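Local structure of calcium homeostasis modulator protein 5 (Homo sapiens, 7D60) at residues I18-S21 with F22-L25; P58-V61 with L62-G66; N235-S238 with E239-K243. The protein may assemble as an undecamer into large-pore membrane channels whose gating and ion conductance are likely regulated by membrane lipids. All coordinates share one frame; numbering follows the deposited sequence.

Followed from the N terminus, the three contacts come in series, and none closes a long loop: each joins successive turns of a single helix, so nothing nests or crosses. Contact 1 lies on helix 15-38, the first transmembrane helix, where bound lipids meet it. Contact 2 follows on helix 47-68, the second, its centre about 16 Å from that of contact 1 and the nearest atoms about 7 Å apart. Helix 109-120 touches side chains of both and so bridges them. Contact 3 lies far away on the probably cytoplasmic helix 209-246, with centres about 45 Å and 43 Å from the others. Contacts 2 and 3 also reach a neighbouring subunit, one within the membrane, the other probably in the cytoplasm.

Contact 1. Residues I18-S21 with F22-L25; sequences IGYS and FMAL. With PA8 (1,2-dioctanoyl-sn-glycero-3-phosphate), chain O; PA8 (1,2-dioctanoyl-sn-glycero-3-phosphate), chain L.
Y20 and M23 lie side by side on the first transmembrane helix, pointing the same way. In their apolar contact M23 CE sits at the edge of the ring, near its plane, 3.7 Å from Y20 CD1. The methionine chain leaves with CG anti to the backbone N, then turns about CG-SD (chi3 67°), which carries CE there. V109 of helix 109-120 packs on both.

Backbone bonding is uneven. F22 N donates to I18 O at 2.9 Å and M23 N to G19 O at 3.3 Å, whereas L25 N to S21 O is weak. The helix is kinked at Y20 and S21, where the regular bonds back fail; S21 N makes a weak one to I18 O, and S21 OG is hydrogen-bonded to V17 O.

Lipid forms the third kind of contact. The ester carbonyl oxygen O8 of the chain O PA8 stands 3.8 Å above the Y20 ring plane, over its centre, and acyl carbon C6 of the chain L PA8 lies 3.7 Å from Y20 CE2. G19 O meets C14 of the first lipid, and M23 touches another PA8. This kinked turn thus presents a largely apolar surface to bound phosphatidic acid, consistent with lipid regulation.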
# COMPACT_ATOMS: atom_id res chain seq x y z
N ILE A 18 -16.19 25.69 20.77
CA ILE A 18 -16.16 24.78 19.64
C ILE A 18 -17.57 24.52 19.14
O ILE A 18 -17.80 24.37 17.93
CB ILE A 18 -15.42 23.49 20.03
CG1 ILE A 18 -14.01 23.81 20.49
CG2 ILE A 18 -15.34 22.51 18.87
CD1 ILE A 18 -13.21 22.61 20.93
N GLY A 19 -18.55 24.52 20.05
CA GLY A 19 -19.94 24.36 19.64
C GLY A 19 -20.48 25.55 18.87
O GLY A 19 -21.25 25.38 17.92
N TYR A 20 -20.09 26.76 19.25
CA TYR A 20 -20.51 27.94 18.52
C TYR A 20 -19.71 28.16 17.24
O TYR A 20 -20.17 28.90 16.37
CB TYR A 20 -20.40 29.19 19.40
CG TYR A 20 -21.58 29.39 20.31
CD1 TYR A 20 -22.87 29.22 19.84
CD2 TYR A 20 -21.41 29.77 21.63
CE1 TYR A 20 -23.96 29.41 20.67
CE2 TYR A 20 -22.48 29.96 22.47
CZ TYR A 20 -23.76 29.78 21.99
OH TYR A 20 -24.83 29.97 22.82
N SER A 21 -18.54 27.54 17.11
CA SER A 21 -17.79 27.61 15.87
C SER A 21 -18.19 26.54 14.88
O SER A 21 -18.00 26.71 13.67
CB SER A 21 -16.29 27.49 16.15
OG SER A 21 -15.77 28.69 16.68
N PHE A 22 -18.73 25.42 15.36
CA PHE A 22 -19.27 24.41 14.46
C PHE A 22 -20.65 24.79 13.95
O PHE A 22 -21.07 24.31 12.90
CB PHE A 22 -19.32 23.05 15.16
CG PHE A 22 -19.44 21.90 14.22
CD1 PHE A 22 -20.64 21.24 14.06
CD2 PHE A 22 -18.34 21.47 13.50
CE1 PHE A 22 -20.76 20.17 13.19
CE2 PHE A 22 -18.44 20.40 12.62
CZ PHE A 22 -19.65 19.75 12.47
N MET A 23 -21.36 25.65 14.68
CA MET A 23 -22.63 26.16 14.19
C MET A 23 -22.43 27.17 13.08
O MET A 23 -23.26 27.25 12.16
CB MET A 23 -23.42 26.79 15.34
CG MET A 23 -24.91 26.79 15.13
SD MET A 23 -25.81 26.95 16.67
CE MET A 23 -25.35 28.60 17.14
N ALA A 24 -21.34 27.94 13.13
CA ALA A 24 -21.07 28.91 12.08
C ALA A 24 -20.59 28.24 10.80
O ALA A 24 -20.86 28.74 9.71
CB ALA A 24 -20.04 29.93 12.56
N LEU A 25 -19.89 27.11 10.92
CA LEU A 25 -19.43 26.40 9.74
C LEU A 25 -20.56 25.65 9.06
O LEU A 25 -20.50 25.41 7.85
CB LEU A 25 -18.29 25.45 10.12
CG LEU A 25 -17.43 24.75 9.06
CD1 LEU A 25 -16.02 24.63 9.58
CD2 LEU A 25 -17.96 23.37 8.71
O1 PA8 O . -23.55 28.39 27.75
O2 PA8 O . -24.00 26.44 29.19
P1 PA8 O . -24.15 27.00 27.79
O3 PA8 O . -25.61 27.07 27.43
O4 PA8 O . -23.36 26.03 26.72
C1 PA8 O . -24.13 25.13 25.98
C2 PA8 O . -23.39 24.83 24.68
C3 PA8 O . -22.65 23.50 24.82
O5 PA8 O . -23.11 22.59 23.86
C4 PA8 O . -22.16 21.63 23.48
O6 PA8 O . -21.24 21.39 24.19
C5 PA8 O . -22.32 20.88 22.16
C6 PA8 O . -21.17 21.15 21.20
C7 PA8 O . -20.03 20.15 21.33
O7 PA8 O . -24.32 24.77 23.63
C12 PA8 O . -23.87 25.28 22.41
O8 PA8 O . -22.88 25.92 22.34
C13 PA8 O . -24.68 24.99 21.14
C14 PA8 O . -23.86 24.25 20.09
C15 PA8 O . -24.75 23.44 19.15
C16 PA8 O . -23.95 22.84 17.99
C17 PA8 O . -24.83 22.01 17.07
C18 PA8 O . -24.07 21.50 15.85
C19 PA8 O . -24.91 20.56 15.00
O1 PA8 L . -18.67 30.47 30.38
O2 PA8 L . -17.90 31.84 32.28
P1 PA8 L . -18.15 31.83 30.79
O3 PA8 L . -16.85 32.10 30.07
O4 PA8 L . -19.24 33.00 30.40
C1 PA8 L . -19.12 33.66 29.17
C2 PA8 L . -19.59 32.71 28.06
C3 PA8 L . -21.11 32.79 27.94
O5 PA8 L . -21.44 33.77 27.00
C4 PA8 L . -22.05 33.30 25.83
O6 PA8 L . -22.33 32.15 25.73
C5 PA8 L . -22.37 34.25 24.69
C6 PA8 L . -22.53 33.53 23.36
C7 PA8 L . -22.84 34.47 22.19
O7 PA8 L . -18.99 33.08 26.85
C12 PA8 L . -17.87 32.34 26.48
O8 PA8 L . -17.34 31.61 27.25
C13 PA8 L . -17.30 32.45 25.07
C14 PA8 L . -18.37 32.46 23.98
C15 PA8 L . -17.76 32.71 22.60
C16 PA8 L . -18.83 32.87 21.52
C17 PA8 L . -18.24 33.04 20.12
C18 PA8 L . -17.30 31.91 19.73
C19 PA8 L . -17.12 31.80 18.22

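Contact 2. Residues P58-V61 with L62-G66; sequences PAWV and LLILG
W60 and I64, one turn apart on the second transmembrane helix, form the close-packed part of this contact. The indole leaves with CG anti to the backbone N (chi1 167°), which leans it along the helix toward I64, and I64 CD1 approaches the ring system obliquely, 3.4 Å from W60 NE1 and 3.6 Å from W60 CE2. The indole N-H makes a weak hydrogen bond to C188 O of a neighbouring subunit, which also packs W184 against P58, I187 against V61 and S191 against I64. W114 of helix 109-120 meets P58, A59 and L62, and L62 packs over P58 O.

Looser packing is found beside it. L63 CD2 stays 4.4 Å from W60 CE3, and L63 instead packs on P111 of helix 109-120 and on the loop residues S107 and L108. Toward the far end, L65 touches the contact mainly through CB, 3.5 Å from V61 O, while L65 and G66 each meet a bound lipid.

Most main-chain bonds here are weak: L62 N to P58 O, L63 N to A59 O, and both L63 N and I64 N to W60 O. The firmer link is L65 N to V61 O at 3.1 Å. P58 has no amide hydrogen to give, in keeping with the kink there. The chemistry implies an apolar stretch, 58-66, whose one polar side-chain donor, the W60 indole, serves the subunit interface.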
# COMPACT_ATOMS: atom_id res chain seq x y z
N PRO A 58 -35.82 30.41 6.45
CA PRO A 58 -34.87 29.57 7.20
C PRO A 58 -34.45 30.16 8.54
O PRO A 58 -33.87 29.43 9.35
CB PRO A 58 -33.68 29.46 6.25
CG PRO A 58 -34.24 29.63 4.95
CD PRO A 58 -35.27 30.68 5.11
N ALA A 59 -34.72 31.43 8.81
CA ALA A 59 -34.47 31.97 10.14
C ALA A 59 -35.60 31.64 11.10
O ALA A 59 -35.36 31.51 12.30
CB ALA A 59 -34.27 33.49 10.07
N TRP A 60 -36.82 31.50 10.59
CA TRP A 60 -37.94 31.11 11.44
C TRP A 60 -37.87 29.64 11.83
O TRP A 60 -38.27 29.27 12.93
CB TRP A 60 -39.25 31.41 10.71
CG TRP A 60 -40.47 30.80 11.31
CD1 TRP A 60 -41.06 29.64 10.94
CD2 TRP A 60 -41.26 31.34 12.37
NE1 TRP A 60 -42.17 29.41 11.71
CE2 TRP A 60 -42.31 30.44 12.59
CE3 TRP A 60 -41.18 32.49 13.15
CZ2 TRP A 60 -43.28 30.65 13.57
CZ3 TRP A 60 -42.13 32.70 14.12
CH2 TRP A 60 -43.17 31.79 14.32
N VAL A 61 -37.34 28.80 10.94
CA VAL A 61 -37.23 27.37 11.22
C VAL A 61 -36.13 27.11 12.24
O VAL A 61 -36.27 26.26 13.12
CB VAL A 61 -37.01 26.62 9.89
CG1 VAL A 61 -36.59 25.18 10.11
CG2 VAL A 61 -38.27 26.66 9.07
N LEU A 62 -35.03 27.86 12.16
CA LEU A 62 -33.93 27.68 13.10
C LEU A 62 -34.28 28.21 14.49
O LEU A 62 -33.65 27.82 15.47
CB LEU A 62 -32.67 28.36 12.58
CG LEU A 62 -31.93 27.69 11.43
CD1 LEU A 62 -30.91 28.65 10.84
CD2 LEU A 62 -31.27 26.42 11.88
N LEU A 63 -35.26 29.10 14.58
CA LEU A 63 -35.68 29.60 15.89
C LEU A 63 -36.55 28.58 16.62
O LEU A 63 -36.43 28.41 17.83
CB LEU A 63 -36.43 30.92 15.71
CG LEU A 63 -37.27 31.45 16.87
CD1 LEU A 63 -36.38 32.02 17.94
CD2 LEU A 63 -38.24 32.49 16.38
N ILE A 64 -37.41 27.88 15.88
CA ILE A 64 -38.29 26.88 16.48
C ILE A 64 -37.49 25.65 16.87
O ILE A 64 -37.73 25.04 17.92
CB ILE A 64 -39.43 26.57 15.50
CG1 ILE A 64 -40.51 27.63 15.62
CG2 ILE A 64 -40.03 25.19 15.70
CD1 ILE A 64 -41.53 27.56 14.54
N LEU A 65 -36.47 25.30 16.08
CA LEU A 65 -35.56 24.21 16.41
C LEU A 65 -34.73 24.50 17.65
O LEU A 65 -34.23 23.56 18.27
CB LEU A 65 -34.65 23.93 15.22
CG LEU A 65 -33.90 22.61 15.15
CD1 LEU A 65 -34.86 21.47 14.95
CD2 LEU A 65 -32.87 22.66 14.04
N GLY A 66 -34.56 25.76 18.03
CA GLY A 66 -33.86 26.07 19.26
C GLY A 66 -34.71 25.88 20.50
O GLY A 66 -34.18 25.71 21.59

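Contact 3. Residues N235-S238 with E239-K243; sequences NKLS and ERNLK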
# COMPACT_ATOMS: atom_id res chain seq x y z
N ASN A 235 -34.50 -0.93 37.92
CA ASN A 235 -34.17 -2.35 37.82
C ASN A 235 -34.76 -3.15 38.96
O ASN A 235 -35.17 -4.30 38.77
CB ASN A 235 -32.66 -2.55 37.79
CG ASN A 235 -32.13 -2.68 36.39
OD1 ASN A 235 -32.74 -3.31 35.54
ND2 ASN A 235 -30.96 -2.10 36.15
N LYS A 236 -34.81 -2.58 40.16
CA LYS A 236 -35.36 -3.28 41.30
C LYS A 236 -36.88 -3.32 41.28
O LYS A 236 -37.46 -4.23 41.87
CB LYS A 236 -34.89 -2.63 42.60
CG LYS A 236 -33.47 -2.97 42.98
CD LYS A 236 -32.89 -1.92 43.91
CE LYS A 236 -33.72 -1.78 45.17
NZ LYS A 236 -33.39 -0.52 45.90
N LEU A 237 -37.52 -2.37 40.62
CA LEU A 237 -38.98 -2.37 40.53
C LEU A 237 -39.48 -3.28 39.42
O LEU A 237 -40.53 -3.92 39.58
CB LEU A 237 -39.48 -0.94 40.30
CG LEU A 237 -40.99 -0.71 40.27
CD1 LEU A 237 -41.63 -1.25 41.52
CD2 LEU A 237 -41.30 0.75 40.09
N SER A 238 -38.76 -3.38 38.31
CA SER A 238 -39.19 -4.26 37.24
C SER A 238 -38.90 -5.72 37.55
O SER A 238 -39.61 -6.60 37.06
CB SER A 238 -38.51 -3.86 35.93
OG SER A 238 -37.21 -4.38 35.85
N GLU A 239 -37.89 -6.01 38.37
CA GLU A 239 -37.66 -7.37 38.83
C GLU A 239 -38.74 -7.82 39.80
O GLU A 239 -39.10 -9.00 39.84
CB GLU A 239 -36.29 -7.49 39.49
CG GLU A 239 -35.17 -7.83 38.55
CD GLU A 239 -33.82 -7.45 39.10
OE1 GLU A 239 -33.70 -7.29 40.34
OE2 GLU A 239 -32.86 -7.30 38.31
N ARG A 240 -39.25 -6.89 40.61
CA ARG A 240 -40.28 -7.23 41.58
C ARG A 240 -41.61 -7.51 40.89
O ARG A 240 -42.33 -8.44 41.27
CB ARG A 240 -40.43 -6.11 42.59
CG ARG A 240 -41.41 -6.38 43.70
CD ARG A 240 -41.80 -5.10 44.39
NE ARG A 240 -42.92 -4.45 43.72
CZ ARG A 240 -44.05 -4.11 44.33
NH1 ARG A 240 -44.20 -4.34 45.62
NH2 ARG A 240 -45.02 -3.53 43.65
N ASN A 241 -41.95 -6.72 39.88
CA ASN A 241 -43.26 -6.83 39.25
C ASN A 241 -43.37 -8.05 38.35
O ASN A 241 -44.47 -8.55 38.13
CB ASN A 241 -43.56 -5.57 38.44
CG ASN A 241 -43.91 -4.40 39.31
OD1 ASN A 241 -44.29 -4.56 40.46
ND2 ASN A 241 -43.79 -3.21 38.76
N LEU A 242 -42.25 -8.55 37.84
CA LEU A 242 -42.30 -9.70 36.94
C LEU A 242 -42.31 -11.03 37.67
O LEU A 242 -42.88 -11.99 37.16
CB LEU A 242 -41.11 -9.65 35.99
CG LEU A 242 -41.25 -8.59 34.91
CD1 LEU A 242 -40.04 -8.59 34.03
CD2 LEU A 242 -42.48 -8.86 34.11
N LYS A 243 -41.70 -11.10 38.85
CA LYS A 243 -41.75 -12.33 39.62
C LYS A 243 -43.12 -12.55 40.25
O LYS A 243 -43.53 -13.70 40.43
CB LYS A 243 -40.68 -12.32 40.71
CG LYS A 243 -39.28 -12.56 40.19
CD LYS A 243 -38.29 -12.65 41.33
CE LYS A 243 -38.29 -11.37 42.16
NZ LYS A 243 -37.20 -11.37 43.17
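L237 meets both R240 and N241 on helix 209-246, the long and probably cytoplasmic alpha-helix of the subunit, through the i to i+3 and i to i+4 spacings that bring side chains of successive turns together. The apolar element of the contact is the leucine branch CD1. With CG anti to the backbone N (chi1 -176°), L237 sends CD1 within 4.0 Å of N241 ND2 and 4.1 Å of R240 NE, and it crosses both partners at a slant. F254, from a loop of the same chain, packs on L237, R240 and K236.

Backbone bonding follows the usual i+4 pattern. E239 N donates to N235 O at 3.2 Å, and N241 N donates to L237 O at the same length. The links from R240 N to K236 O and from L242 N to S238 O are weak.

The side chains of E239 and L242 each lie alongside a carbonyl of the previous turn, N235 O and S238 O respectively.

R240 and N241 find their main polar partners outside residues 235-243. The arginine bends at chi3 (87°), and its guanidinium is shared: NH1 bonds to D252 O, while NH2 forms a salt bridge with D286 of a neighbouring subunit. That carboxylate would probably help to balance the arginine's charge. N241 ND2 bonds to Y218 OH of the neighbouring subunit. From that same subunit K221 packs on N235, Q225 on S238 and E239, and H282 on N241. This part of the helix thereby joins its own loop to the next protomer. Between the two side chains that reach across the interface runs a weak hydrogen bond, R240 NH2 to N241 OD1, 3.4 Å long.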